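Local coordinates for protein sgbp-b (Bacteroides uniformis, PDB 7K44) that probably binds xyloglucan at the cell surface of a human gut bacterium as part of a xyloglucan utilization system, at residues 249-263 against 357-371. Sequence-based numbering, arbitrary orientation.
Sequences GELSAWNYWWGQLQN and ELALQMTNPSENGPY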
# COMPACT_ATOMS: atom_id res chain seq x y z
N GLY A 249 -6.62 16.31 22.32
CA GLY A 249 -6.56 17.40 23.26
C GLY A 249 -5.22 18.10 23.19
O GLY A 249 -4.43 17.88 22.28
N GLU A 250 -4.96 18.95 24.17
CA GLU A 250 -3.71 19.70 24.23
C GLU A 250 -2.74 18.96 25.15
O GLU A 250 -3.05 18.69 26.31
CB GLU A 250 -3.94 21.13 24.72
CG GLU A 250 -2.70 22.01 24.62
CD GLU A 250 -2.97 23.44 25.04
OE1 GLU A 250 -3.86 24.08 24.43
OE2 GLU A 250 -2.32 23.91 25.99
N LEU A 251 -1.56 18.65 24.62
CA LEU A 251 -0.54 17.87 25.31
C LEU A 251 0.62 18.80 25.62
O LEU A 251 1.33 19.24 24.72
CB LEU A 251 -0.08 16.71 24.42
CG LEU A 251 1.07 15.83 24.93
CD1 LEU A 251 0.85 15.37 26.38
CD2 LEU A 251 1.24 14.62 24.00
N SER A 252 0.80 19.10 26.90
CA SER A 252 1.80 20.07 27.32
C SER A 252 3.20 19.45 27.29
O SER A 252 3.38 18.24 27.11
CB SER A 252 1.50 20.54 28.74
OG SER A 252 1.62 19.45 29.64
N ALA A 253 4.20 20.30 27.48
CA ALA A 253 5.55 19.83 27.69
C ALA A 253 5.66 19.14 29.04
O ALA A 253 4.86 19.37 29.96
CB ALA A 253 6.53 21.00 27.63
N TRP A 254 6.66 18.26 29.16
CA TRP A 254 6.99 17.60 30.42
C TRP A 254 5.78 16.87 31.01
O TRP A 254 5.51 16.96 32.21
CB TRP A 254 7.60 18.57 31.42
CG TRP A 254 8.83 19.22 30.91
CD1 TRP A 254 9.01 20.55 30.63
CD2 TRP A 254 10.06 18.57 30.57
NE1 TRP A 254 10.28 20.77 30.16
CE2 TRP A 254 10.95 19.57 30.11
CE3 TRP A 254 10.50 17.24 30.62
CZ2 TRP A 254 12.24 19.28 29.72
CZ3 TRP A 254 11.79 16.96 30.22
CH2 TRP A 254 12.65 17.97 29.77
N ASN A 255 5.05 16.15 30.16
CA ASN A 255 3.83 15.48 30.55
C ASN A 255 4.08 13.98 30.55
O ASN A 255 4.24 13.37 29.49
CB ASN A 255 2.68 15.84 29.62
CG ASN A 255 1.33 15.53 30.23
OD1 ASN A 255 1.16 14.53 30.93
ND2 ASN A 255 0.36 16.40 29.98
N TYR A 256 4.08 13.38 31.73
CA TYR A 256 4.39 11.97 31.89
C TYR A 256 3.16 11.11 32.10
O TYR A 256 3.30 9.90 32.35
CB TYR A 256 5.40 11.78 33.01
CG TYR A 256 6.72 12.48 32.79
CD1 TYR A 256 6.92 13.79 33.21
CD2 TYR A 256 7.78 11.83 32.15
CE1 TYR A 256 8.14 14.43 33.01
CE2 TYR A 256 9.00 12.46 31.95
CZ TYR A 256 9.17 13.76 32.38
OH TYR A 256 10.38 14.38 32.18
N TRP A 257 1.96 11.68 31.99
CA TRP A 257 0.73 10.90 32.16
C TRP A 257 -0.39 11.73 31.56
O TRP A 257 -0.78 12.75 32.14
CB TRP A 257 0.46 10.62 33.63
CG TRP A 257 -0.80 9.83 33.83
CD1 TRP A 257 -2.00 10.30 34.26
CD2 TRP A 257 -0.99 8.44 33.54
NE1 TRP A 257 -2.93 9.28 34.28
CE2 TRP A 257 -2.33 8.13 33.84
CE3 TRP A 257 -0.15 7.42 33.07
CZ2 TRP A 257 -2.86 6.84 33.69
CZ3 TRP A 257 -0.68 6.15 32.91
CH2 TRP A 257 -2.01 5.87 33.22
N TRP A 258 -0.92 11.29 30.42
CA TRP A 258 -1.84 12.12 29.66
C TRP A 258 -2.99 11.32 29.04
O TRP A 258 -4.11 11.31 29.57
CB TRP A 258 -1.10 12.97 28.62
CG TRP A 258 -1.98 13.95 27.92
CD1 TRP A 258 -2.56 15.07 28.47
CD2 TRP A 258 -2.43 13.90 26.56
NE1 TRP A 258 -3.33 15.71 27.53
CE2 TRP A 258 -3.26 15.02 26.35
CE3 TRP A 258 -2.21 13.01 25.51
CZ2 TRP A 258 -3.87 15.28 25.12
CZ3 TRP A 258 -2.82 13.28 24.28
CH2 TRP A 258 -3.64 14.40 24.10
N GLY A 259 -2.73 10.66 27.91
CA GLY A 259 -3.77 9.96 27.17
C GLY A 259 -3.58 8.45 27.25
O GLY A 259 -2.45 7.97 27.22
N GLN A 260 -4.69 7.72 27.36
CA GLN A 260 -4.61 6.26 27.35
C GLN A 260 -5.82 5.68 26.66
O GLN A 260 -6.93 6.22 26.74
CB GLN A 260 -4.58 5.65 28.76
CG GLN A 260 -3.49 6.18 29.68
CD GLN A 260 -3.90 7.45 30.40
OE1 GLN A 260 -5.06 7.61 30.79
NE2 GLN A 260 -2.96 8.37 30.56
N LEU A 261 -5.62 4.55 26.00
CA LEU A 261 -6.69 3.64 25.60
C LEU A 261 -6.39 2.33 26.32
O LEU A 261 -5.45 1.61 25.95
CB LEU A 261 -6.73 3.41 24.10
CG LEU A 261 -7.02 4.60 23.21
CD1 LEU A 261 -7.01 4.15 21.73
CD2 LEU A 261 -8.35 5.23 23.58
N GLN A 262 -7.12 2.04 27.39
CA GLN A 262 -6.96 0.80 28.14
C GLN A 262 -8.17 -0.04 27.77
O GLN A 262 -9.30 0.36 28.06
CB GLN A 262 -6.88 1.05 29.64
CG GLN A 262 -5.89 2.15 30.01
CD GLN A 262 -4.44 1.70 30.02
OE1 GLN A 262 -3.57 2.41 29.53
NE2 GLN A 262 -4.16 0.52 30.57
N ASN A 263 -7.94 -1.16 27.11
CA ASN A 263 -8.99 -1.90 26.45
C ASN A 263 -8.95 -3.36 26.87
O ASN A 263 -7.88 -3.91 27.17
CB ASN A 263 -8.78 -1.91 24.91
CG ASN A 263 -8.46 -0.53 24.35
OD1 ASN A 263 -9.35 0.30 24.13
ND2 ASN A 263 -7.17 -0.29 24.08
N GLU A 357 -5.78 -7.38 28.69
CA GLU A 357 -5.71 -5.97 28.33
C GLU A 357 -4.85 -5.73 27.09
O GLU A 357 -3.84 -6.41 26.83
CB GLU A 357 -5.15 -5.16 29.50
CG GLU A 357 -5.21 -3.64 29.28
CD GLU A 357 -4.77 -2.88 30.51
OE1 GLU A 357 -3.59 -3.01 30.91
OE2 GLU A 357 -5.61 -2.17 31.10
N LEU A 358 -5.25 -4.73 26.32
CA LEU A 358 -4.46 -4.13 25.24
C LEU A 358 -4.40 -2.66 25.60
O LEU A 358 -5.43 -1.99 25.66
CB LEU A 358 -5.16 -4.37 23.91
CG LEU A 358 -4.41 -4.06 22.61
CD1 LEU A 358 -5.08 -4.76 21.43
CD2 LEU A 358 -4.34 -2.58 22.36
N ALA A 359 -3.20 -2.15 25.89
CA ALA A 359 -3.04 -0.78 26.37
C ALA A 359 -2.13 0.05 25.47
O ALA A 359 -1.07 -0.40 25.04
CB ALA A 359 -2.49 -0.75 27.80
N LEU A 360 -2.55 1.30 25.22
CA LEU A 360 -1.77 2.32 24.54
C LEU A 360 -1.76 3.56 25.41
O LEU A 360 -2.82 3.98 25.89
CB LEU A 360 -2.35 2.68 23.17
CG LEU A 360 -2.48 1.59 22.10
CD1 LEU A 360 -3.81 0.88 22.25
CD2 LEU A 360 -2.38 2.23 20.73
N GLN A 361 -0.59 4.16 25.62
CA GLN A 361 -0.51 5.36 26.44
C GLN A 361 0.38 6.40 25.79
O GLN A 361 1.51 6.08 25.38
CB GLN A 361 0.02 5.06 27.84
CG GLN A 361 -0.75 3.97 28.53
CD GLN A 361 -0.26 3.72 29.94
OE1 GLN A 361 0.84 4.12 30.31
NE2 GLN A 361 -1.10 3.07 30.76
N MET A 362 -0.11 7.63 25.70
CA MET A 362 0.62 8.73 25.08
C MET A 362 1.10 9.70 26.16
O MET A 362 0.34 10.07 27.05
CB MET A 362 -0.26 9.47 24.08
CG MET A 362 0.54 10.48 23.25
SD MET A 362 -0.52 11.32 22.04
CE MET A 362 0.64 11.64 20.72
N THR A 363 2.37 10.08 26.07
CA THR A 363 3.02 11.03 26.97
C THR A 363 3.87 11.98 26.14
O THR A 363 4.06 11.78 24.94
CB THR A 363 3.89 10.32 28.02
OG1 THR A 363 4.92 9.57 27.36
CG2 THR A 363 3.06 9.39 28.91
N ASN A 364 4.38 13.04 26.78
CA ASN A 364 5.33 13.96 26.14
C ASN A 364 6.47 14.23 27.10
O ASN A 364 6.52 15.29 27.74
CB ASN A 364 4.64 15.25 25.68
CG ASN A 364 5.60 16.21 25.00
OD1 ASN A 364 6.67 15.81 24.54
ND2 ASN A 364 5.24 17.48 24.97
N PRO A 365 7.40 13.29 27.25
CA PRO A 365 8.56 13.46 28.15
C PRO A 365 9.64 14.34 27.54
O PRO A 365 10.78 13.92 27.34
CB PRO A 365 9.02 12.02 28.36
CG PRO A 365 8.75 11.37 27.03
CD PRO A 365 7.46 12.00 26.53
N SER A 366 9.29 15.59 27.23
CA SER A 366 10.20 16.46 26.50
C SER A 366 9.87 17.91 26.81
O SER A 366 8.81 18.23 27.33
CB SER A 366 10.09 16.25 24.98
OG SER A 366 9.08 17.05 24.41
N GLU A 367 10.82 18.79 26.47
CA GLU A 367 10.64 20.22 26.61
C GLU A 367 9.70 20.81 25.58
O GLU A 367 9.30 21.97 25.72
CB GLU A 367 12.01 20.90 26.46
CG GLU A 367 12.59 20.75 25.06
CD GLU A 367 14.03 21.23 24.94
OE1 GLU A 367 14.44 22.09 25.75
OE2 GLU A 367 14.74 20.74 24.04
N ASN A 368 9.33 20.06 24.55
CA ASN A 368 8.58 20.61 23.43
C ASN A 368 7.08 20.62 23.70
O ASN A 368 6.56 19.80 24.46
CB ASN A 368 8.86 19.79 22.17
CG ASN A 368 10.34 19.73 21.84
OD1 ASN A 368 11.00 20.76 21.74
ND2 ASN A 368 10.86 18.52 21.71
N GLY A 369 6.39 21.56 23.07
CA GLY A 369 4.97 21.71 23.25
C GLY A 369 4.57 23.12 23.62
O GLY A 369 5.40 24.03 23.70
N PRO A 370 3.27 23.34 23.88
CA PRO A 370 2.22 22.31 23.83
C PRO A 370 1.87 21.91 22.39
O PRO A 370 2.17 22.65 21.45
CB PRO A 370 1.03 22.98 24.50
CG PRO A 370 1.25 24.45 24.29
CD PRO A 370 2.74 24.65 24.31
N TYR A 371 1.25 20.75 22.23
CA TYR A 371 0.84 20.24 20.93
C TYR A 371 -0.64 19.92 20.95
O TYR A 371 -1.15 19.35 21.92
CB TYR A 371 1.55 18.93 20.62
CG TYR A 371 3.01 19.03 20.31
CD1 TYR A 371 3.45 19.54 19.09
CD2 TYR A 371 3.96 18.58 21.21
CE1 TYR A 371 4.79 19.62 18.80
CE2 TYR A 371 5.31 18.65 20.92
CZ TYR A 371 5.72 19.17 19.71
OH TYR A 371 7.07 19.24 19.41
O HOH W 1 -0.27 8.57 29.53
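Leu261 and Leu360 face each other as an antiparallel hydrogen-bonded pair, and from there regular pairing runs out to Asn263 and Leu358. This is the tightly packed half: the leucines and Met362 lie on the face turned to the sandwich core, where the sulfur of Met362 makes a Met-aromatic contact with Trp258, SD lying 3.8 Å from CZ3. Asn263 suits its place because its ND2 gives Leu358 O a second bond (2.9 Å) from the opposite face of the carbonyl to its own backbone N, while OD1 turns to Tyr214. On the other face glutamines can both give and accept: Gln361 NE2 meets Gln262 OE1 at 2.8 Å, nearly straight at 169° but above the acceptor's carbonyl plane. The bend of Gln262 at chi2 (-79°) carries its amide across to that partner, and its NE2 bonds weakly to Glu357 OE2.

Between Gly259 and Asn255 the register slips by two residues in a beta bulge, where a water links Trp258 N and Gln260 NE2 to Met362 O; Gln260 OE1 accepts from Gly224 N. Past the bulge regular pairing gives way to loops, though Leu251 still pairs with Tyr371 and packs its CG on Asn364 CB (3.7 Å). Trp254, Tyr256, Glu367 and Pro370 form the solvent side, the Trp254 ring laying one face over Ser366 O. Asn364 orders this end: with CG anti to N (chi1 -180°), ND2 grips Ser252 O and Asn368 O, and OD1 accepts from Ser366 OG. A leucine here would probably leave both carbonyls without this donor and Ser366 OG without its acceptor, letting the loop 365-370 shift.

Strands 255-264 and 357-364 are neighbours in a five-stranded antiparallel sheet of the presumed xyloglucan-binding beta-sandwich, flanked by 219-222 and 300-305, while Ile373, Phe377 and Phe380 of strand 371-384 in the other sheet pack against its inner face.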